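Sugar fermentation stimulation protein homolog (Pyrococcus furiosus, PDB 4DA2) probably binds DNA, pairing an OB-fold domain with a nuclease-like PD-(D/E)xK domain that holds calcium ions in this crystal. Local coordinates at residues A[11-23]-A[26-39]. The protein carries 1 engineered substitution. Residues are numbered along the deposited sequence; the frame is centred on the assembly and turned at random.
Sequences FPCIFLRRVNRFV and VRIKERIERALITN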
loop_
_atom_site.group_PDB
_atom_site.type_symbol
_atom_site.label_atom_id
_atom_site.label_comp_id
_atom_site.label_asym_id
_atom_site.label_seq_id
_atom_site.Cartn_x
_atom_site.Cartn_y
_atom_site.Cartn_z
ATOM N N PHE A 11 -3.569 2.007 19.421
ATOM C CA PHE A 11 -4.839 2.143 20.151
ATOM C C PHE A 11 -6.019 1.548 19.378
ATOM O O PHE A 11 -6.317 2.010 18.282
ATOM C CB PHE A 11 -5.131 3.626 20.472
ATOM C CG PHE A 11 -4.070 4.297 21.307
ATOM C CD1 PHE A 11 -3.670 3.749 22.529
ATOM C CD2 PHE A 11 -3.488 5.491 20.886
ATOM C CE1 PHE A 11 -2.689 4.370 23.310
ATOM C CE2 PHE A 11 -2.504 6.117 21.661
ATOM C CZ PHE A 11 -2.108 5.556 22.874
ATOM N N PRO A 12 -6.697 0.523 19.945
ATOM C CA PRO A 12 -7.959 0.107 19.326
ATOM C C PRO A 12 -8.955 1.268 19.416
ATOM O O PRO A 12 -8.893 2.064 20.358
ATOM C CB PRO A 12 -8.425 -1.078 20.194
ATOM C CG PRO A 12 -7.673 -0.947 21.471
ATOM C CD PRO A 12 -6.384 -0.246 21.164
ATOM N N CYS A 13 -9.830 1.375 18.425
ATOM C CA CYS A 13 -10.823 2.437 18.379
ATOM C C CYS A 13 -12.039 1.903 17.643
ATOM O O CYS A 13 -11.967 0.836 17.003
ATOM C CB CYS A 13 -10.244 3.681 17.677
ATOM S SG CYS A 13 -9.925 3.454 15.900
ATOM N N ILE A 14 -13.166 2.602 17.773
ATOM C CA ILE A 14 -14.351 2.292 16.999
ATOM C C ILE A 14 -14.476 3.303 15.884
ATOM O O ILE A 14 -14.482 4.520 16.134
ATOM C CB ILE A 14 -15.655 2.285 17.866
ATOM C CG1 ILE A 14 -15.502 1.324 19.053
ATOM C CG2 ILE A 14 -16.888 1.963 16.974
ATOM C CD1 ILE A 14 -16.543 1.504 20.156
ATOM N N PHE A 15 -14.583 2.809 14.655
ATOM C CA PHE A 15 -14.802 3.702 13.533
ATOM C C PHE A 15 -16.222 4.241 13.572
ATOM O O PHE A 15 -17.178 3.473 13.674
ATOM C CB PHE A 15 -14.529 3.014 12.197
ATOM C CG PHE A 15 -14.614 3.950 11.039
ATOM C CD1 PHE A 15 -13.588 4.843 10.780
ATOM C CD2 PHE A 15 -15.742 3.963 10.210
ATOM C CE1 PHE A 15 -13.681 5.766 9.706
ATOM C CE2 PHE A 15 -15.827 4.860 9.143
ATOM C CZ PHE A 15 -14.802 5.763 8.888
ATOM N N LEU A 16 -16.357 5.567 13.515
ATOM C CA LEU A 16 -17.693 6.183 13.558
ATOM C C LEU A 16 -18.126 6.595 12.174
ATOM O O LEU A 16 -19.152 6.106 11.661
ATOM C CB LEU A 16 -17.703 7.395 14.521
ATOM C CG LEU A 16 -17.336 7.010 15.968
ATOM C CD1 LEU A 16 -17.243 8.237 16.874
ATOM C CD2 LEU A 16 -18.304 5.978 16.554
ATOM N N ARG A 17 -17.343 7.473 11.545
ATOM C CA ARG A 17 -17.685 7.932 10.198
ATOM C C ARG A 17 -16.539 8.612 9.460
ATOM O O ARG A 17 -15.620 9.178 10.060
ATOM C CB ARG A 17 -18.953 8.809 10.188
ATOM C CG ARG A 17 -18.790 10.179 10.803
ATOM C CD ARG A 17 -20.134 10.918 10.902
ATOM N NE ARG A 17 -19.984 12.195 11.609
ATOM C CZ ARG A 17 -19.697 13.363 11.036
ATOM N NH1 ARG A 17 -19.497 13.452 9.726
ATOM N NH2 ARG A 17 -19.605 14.459 11.783
ATOM N N ARG A 18 -16.590 8.527 8.136
ATOM C CA ARG A 18 -15.604 9.199 7.333
ATOM C C ARG A 18 -16.101 10.612 7.049
ATOM O O ARG A 18 -17.226 10.800 6.597
ATOM C CB ARG A 18 -15.317 8.404 6.044
ATOM C CG ARG A 18 -14.014 8.807 5.391
ATOM C CD ARG A 18 -13.578 7.821 4.324
ATOM N NE ARG A 18 -12.253 8.171 3.808
ATOM C CZ ARG A 18 -11.618 7.506 2.843
ATOM N NH1 ARG A 18 -12.181 6.442 2.289
ATOM N NH2 ARG A 18 -10.416 7.900 2.434
ATOM N N VAL A 19 -15.269 11.604 7.340
ATOM C CA VAL A 19 -15.642 13.013 7.157
ATOM C C VAL A 19 -15.376 13.442 5.720
ATOM O O VAL A 19 -16.234 14.043 5.068
ATOM C CB VAL A 19 -14.880 13.928 8.151
ATOM C CG1 VAL A 19 -15.167 15.411 7.898
ATOM C CG2 VAL A 19 -15.234 13.544 9.610
ATOM N N ASN A 20 -14.169 13.148 5.248
ATOM C CA ASN A 20 -13.819 13.285 3.840
ATOM C C ASN A 20 -12.732 12.272 3.510
ATOM O O ASN A 20 -12.463 11.358 4.303
ATOM C CB ASN A 20 -13.374 14.715 3.512
ATOM C CG ASN A 20 -12.284 15.231 4.444
ATOM O OD1 ASN A 20 -11.279 14.560 4.711
ATOM N ND2 ASN A 20 -12.466 16.456 4.921
ATOM N N ARG A 21 -12.080 12.438 2.370
ATOM C CA ARG A 21 -11.071 11.463 1.957
ATOM C C ARG A 21 -9.799 11.457 2.828
ATOM O O ARG A 21 -9.069 10.463 2.845
ATOM C CB ARG A 21 -10.764 11.589 0.457
ATOM C CG ARG A 21 -10.050 12.851 0.025
ATOM C CD ARG A 21 -10.106 12.968 -1.494
ATOM N NE ARG A 21 -9.336 14.086 -2.028
ATOM C CZ ARG A 21 -9.734 15.357 -2.019
ATOM N NH1 ARG A 21 -10.899 15.694 -1.480
ATOM N NH2 ARG A 21 -8.955 16.299 -2.537
ATOM N N PHE A 22 -9.572 12.529 3.591
ATOM C CA PHE A 22 -8.380 12.672 4.428
ATOM C C PHE A 22 -8.607 12.424 5.918
ATOM O O PHE A 22 -7.645 12.211 6.663
ATOM C CB PHE A 22 -7.790 14.093 4.310
ATOM C CG PHE A 22 -7.472 14.495 2.918
ATOM C CD1 PHE A 22 -6.399 13.923 2.252
ATOM C CD2 PHE A 22 -8.277 15.412 2.249
ATOM C CE1 PHE A 22 -6.099 14.282 0.940
ATOM C CE2 PHE A 22 -7.986 15.776 0.941
ATOM C CZ PHE A 22 -6.892 15.205 0.289
ATOM N N VAL A 23 -9.856 12.475 6.360
ATOM C CA VAL A 23 -10.147 12.466 7.799
ATOM C C VAL A 23 -11.335 11.594 8.186
ATOM O O VAL A 23 -12.357 11.562 7.497
ATOM C CB VAL A 23 -10.332 13.918 8.326
ATOM C CG1 VAL A 23 -11.008 13.933 9.698
ATOM C CG2 VAL A 23 -8.981 14.637 8.374
ATOM N N VAL A 26 -13.346 8.652 15.021
ATOM C CA VAL A 26 -13.289 7.387 15.728
ATOM C C VAL A 26 -13.552 7.628 17.218
ATOM O O VAL A 26 -13.346 8.738 17.724
ATOM C CB VAL A 26 -11.896 6.677 15.563
ATOM C CG1 VAL A 26 -11.564 6.488 14.070
ATOM C CG2 VAL A 26 -10.810 7.436 16.260
ATOM N N ARG A 27 -13.972 6.582 17.913
ATOM C CA ARG A 27 -14.092 6.608 19.356
ATOM C C ARG A 27 -12.907 5.861 19.951
ATOM O O ARG A 27 -12.669 4.712 19.622
ATOM C CB ARG A 27 -15.424 5.988 19.782
ATOM C CG ARG A 27 -15.460 5.330 21.155
ATOM C CD ARG A 27 -16.278 6.125 22.151
ATOM N NE ARG A 27 -17.506 6.676 21.578
ATOM C CZ ARG A 27 -17.956 7.897 21.857
ATOM N NH1 ARG A 27 -17.255 8.677 22.673
ATOM N NH2 ARG A 27 -19.062 8.358 21.286
ATOM N N ILE A 28 -12.173 6.548 20.811
ATOM C CA ILE A 28 -11.117 5.971 21.618
ATOM C C ILE A 28 -11.484 6.206 23.080
ATOM O O ILE A 28 -11.398 7.329 23.567
ATOM C CB ILE A 28 -9.735 6.595 21.322
ATOM C CG1 ILE A 28 -9.331 6.391 19.848
ATOM C CG2 ILE A 28 -8.710 6.017 22.265
ATOM C CD1 ILE A 28 -8.189 7.308 19.369
ATOM N N LYS A 29 -11.905 5.139 23.762
ATOM C CA LYS A 29 -12.367 5.230 25.150
ATOM C C LYS A 29 -13.554 6.198 25.248
ATOM O O LYS A 29 -14.554 6.045 24.546
ATOM C CB LYS A 29 -11.225 5.656 26.092
ATOM C CG LYS A 29 -9.977 4.776 26.056
ATOM C CD LYS A 29 -10.122 3.559 26.951
ATOM C CE LYS A 29 -8.914 2.640 26.852
ATOM N NZ LYS A 29 -7.691 3.221 27.470
ATOM N N GLU A 30 -13.453 7.209 26.108
ATOM C CA GLU A 30 -14.583 8.125 26.289
ATOM C C GLU A 30 -14.699 9.122 25.131
ATOM O O GLU A 30 -15.750 9.760 24.946
ATOM C CB GLU A 30 -14.447 8.876 27.607
ATOM C CG GLU A 30 -14.523 7.983 28.848
ATOM C CD GLU A 30 -13.203 7.306 29.200
ATOM O OE1 GLU A 30 -12.128 7.785 28.771
ATOM O OE2 GLU A 30 -13.246 6.286 29.917
ATOM N N ARG A 31 -13.624 9.240 24.350
ATOM C CA ARG A 31 -13.465 10.382 23.426
ATOM C C ARG A 31 -13.847 10.095 21.971
ATOM O O ARG A 31 -13.600 9.004 21.467
ATOM C CB ARG A 31 -12.023 10.913 23.488
ATOM C CG ARG A 31 -11.672 11.510 24.836
ATOM C CD ARG A 31 -10.234 12.008 24.904
ATOM N NE ARG A 31 -9.266 10.971 25.218
ATOM C CZ ARG A 31 -8.009 11.206 25.584
ATOM N NH1 ARG A 31 -7.553 12.448 25.703
ATOM N NH2 ARG A 31 -7.200 10.191 25.836
ATOM N N ILE A 32 -14.480 11.073 21.316
ATOM C CA ILE A 32 -14.556 11.104 19.858
ATOM C C ILE A 32 -13.365 11.893 19.313
ATOM O O ILE A 32 -13.166 13.057 19.680
ATOM C CB ILE A 32 -15.900 11.659 19.328
ATOM C CG1 ILE A 32 -17.068 10.806 19.832
ATOM C CG2 ILE A 32 -15.890 11.690 17.788
ATOM C CD1 ILE A 32 -18.454 11.331 19.436
ATOM N N GLU A 33 -12.561 11.264 18.447
ATOM C CA GLU A 33 -11.331 11.897 17.997
ATOM C C GLU A 33 -11.235 11.959 16.479
ATOM O O GLU A 33 -11.653 11.046 15.791
ATOM C CB GLU A 33 -10.117 11.105 18.493
ATOM C CG GLU A 33 -9.919 11.132 19.998
ATOM C CD GLU A 33 -9.347 12.443 20.478
ATOM O OE1 GLU A 33 -9.040 13.326 19.635
ATOM O OE2 GLU A 33 -9.212 12.605 21.699
ATOM N N ARG A 34 -10.662 13.047 15.986
ATOM C CA ARG A 34 -10.314 13.183 14.566
ATOM C C ARG A 34 -9.070 12.342 14.244
ATOM O O ARG A 34 -8.058 12.450 14.931
ATOM C CB ARG A 34 -10.088 14.659 14.231
ATOM C CG ARG A 34 -10.327 15.030 12.785
ATOM C CD ARG A 34 -10.175 16.532 12.584
ATOM N NE ARG A 34 -10.263 16.936 11.197
ATOM C CZ ARG A 34 -9.609 17.969 10.690
ATOM N NH1 ARG A 34 -8.784 18.670 11.455
ATOM N NH2 ARG A 34 -9.745 18.277 9.410
ATOM N N ALA A 35 -9.154 11.489 13.214
ATOM C CA ALA A 35 -8.061 10.601 12.849
ATOM C C ALA A 35 -7.743 10.764 11.371
ATOM O O ALA A 35 -8.639 10.770 10.532
ATOM C CB ALA A 35 -8.443 9.127 13.159
ATOM N N LEU A 36 -6.463 10.923 11.061
ATOM C CA LEU A 36 -6.018 11.061 9.692
ATOM C C LEU A 36 -6.192 9.752 8.924
ATOM O O LEU A 36 -5.924 8.684 9.441
ATOM C CB LEU A 36 -4.533 11.429 9.683
ATOM C CG LEU A 36 -4.050 12.204 8.470
ATOM C CD1 LEU A 36 -4.644 13.610 8.478
ATOM C CD2 LEU A 36 -2.518 12.268 8.443
ATOM N N ILE A 37 -6.638 9.860 7.680
ATOM C CA ILE A 37 -6.718 8.717 6.783
ATOM C C ILE A 37 -5.776 9.020 5.603
ATOM O O ILE A 37 -5.922 10.038 4.908
ATOM C CB ILE A 37 -8.181 8.494 6.276
ATOM C CG1 ILE A 37 -9.106 8.040 7.410
ATOM C CG2 ILE A 37 -8.197 7.496 5.078
ATOM C CD1 ILE A 37 -10.607 8.210 7.095
ATOM N N THR A 38 -4.785 8.155 5.384
ATOM C CA THR A 38 -3.892 8.342 4.257
ATOM C C THR A 38 -4.128 7.149 3.324
ATOM O O THR A 38 -3.375 6.176 3.303
ATOM C CB THR A 38 -2.411 8.433 4.723
ATOM O OG1 THR A 38 -2.323 9.410 5.771
ATOM C CG2 THR A 38 -1.478 8.842 3.586
ATOM N N ASN A 39 -5.226 7.215 2.598
ATOM C CA ASN A 39 -5.571 6.226 1.572
ATOM C C ASN A 39 -6.739 6.829 0.775
ATOM O O ASN A 39 -7.791 7.136 1.345
ATOM C CB ASN A 39 -5.940 4.874 2.202
ATOM C CG ASN A 39 -5.996 3.713 1.186
ATOM O OD1 ASN A 39 -6.574 3.846 0.108
ATOM N ND2 ASN A 39 -5.414 2.556 1.560
HETATM O O HOH W 1 -6.275 9.918 2.364
#
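Ile-37 packs against Val-23 and Arg-18 beside the antiparallel meander of strands 11-18, 23-28 and 31-36, the first three strands of the N-terminal OB-fold domain. Ile-37 fits its place because a branched aliphatic chain can serve two neighbours at once. With CG1 anti to the carbonyl carbon (chi1 -68°), it sends CD1 to the backbone C of Val-23, 3.6 Å away, and along Arg-18 from CG to NE, while CG2 lies 3.5 Å from NH2 of Arg-18. Its backbone N bonds to Phe-22 O at 2.8 Å, nearly straight at the hydrogen although the donor stands above the carbonyl plane.

Val-23, paired with Leu-36 across a non-hydrogen-bonded site, meets Arg-34 at about a right angle: CG1 touches Arg-34 CG at 3.3 Å. The long arginine suits this exposed position because it can lie across both valine methyls, CG and NE against CG1, NE and NH2 near CG2. Farther along, Val-26 pairs with Phe-15 and fills a buried place with a compact, beta-favouring side chain; its CB packs 3.8 Å from SG of Cys-13. Next to it, Ile-14 and Arg-27 exchange two backbone hydrogen bonds.

Arg-18 is long enough to cross from its strand to the turn and beyond. Its extended chain brings NH2 to Arg-21 O, near the guanidinium plane, and by a weak bond to Asn-39 O, while NH1 reaches Gly-41 O. A leucine in its place, ending short of the turn, would probably leave the carbonyls of Arg-21, Asn-39 and Gly-41 without this charged donor and uncover CG2 of Ile-37. One water completes the link, donating to Arg-21 O and Ile-37 O and accepting from Asn-39 N at 2.9 Å.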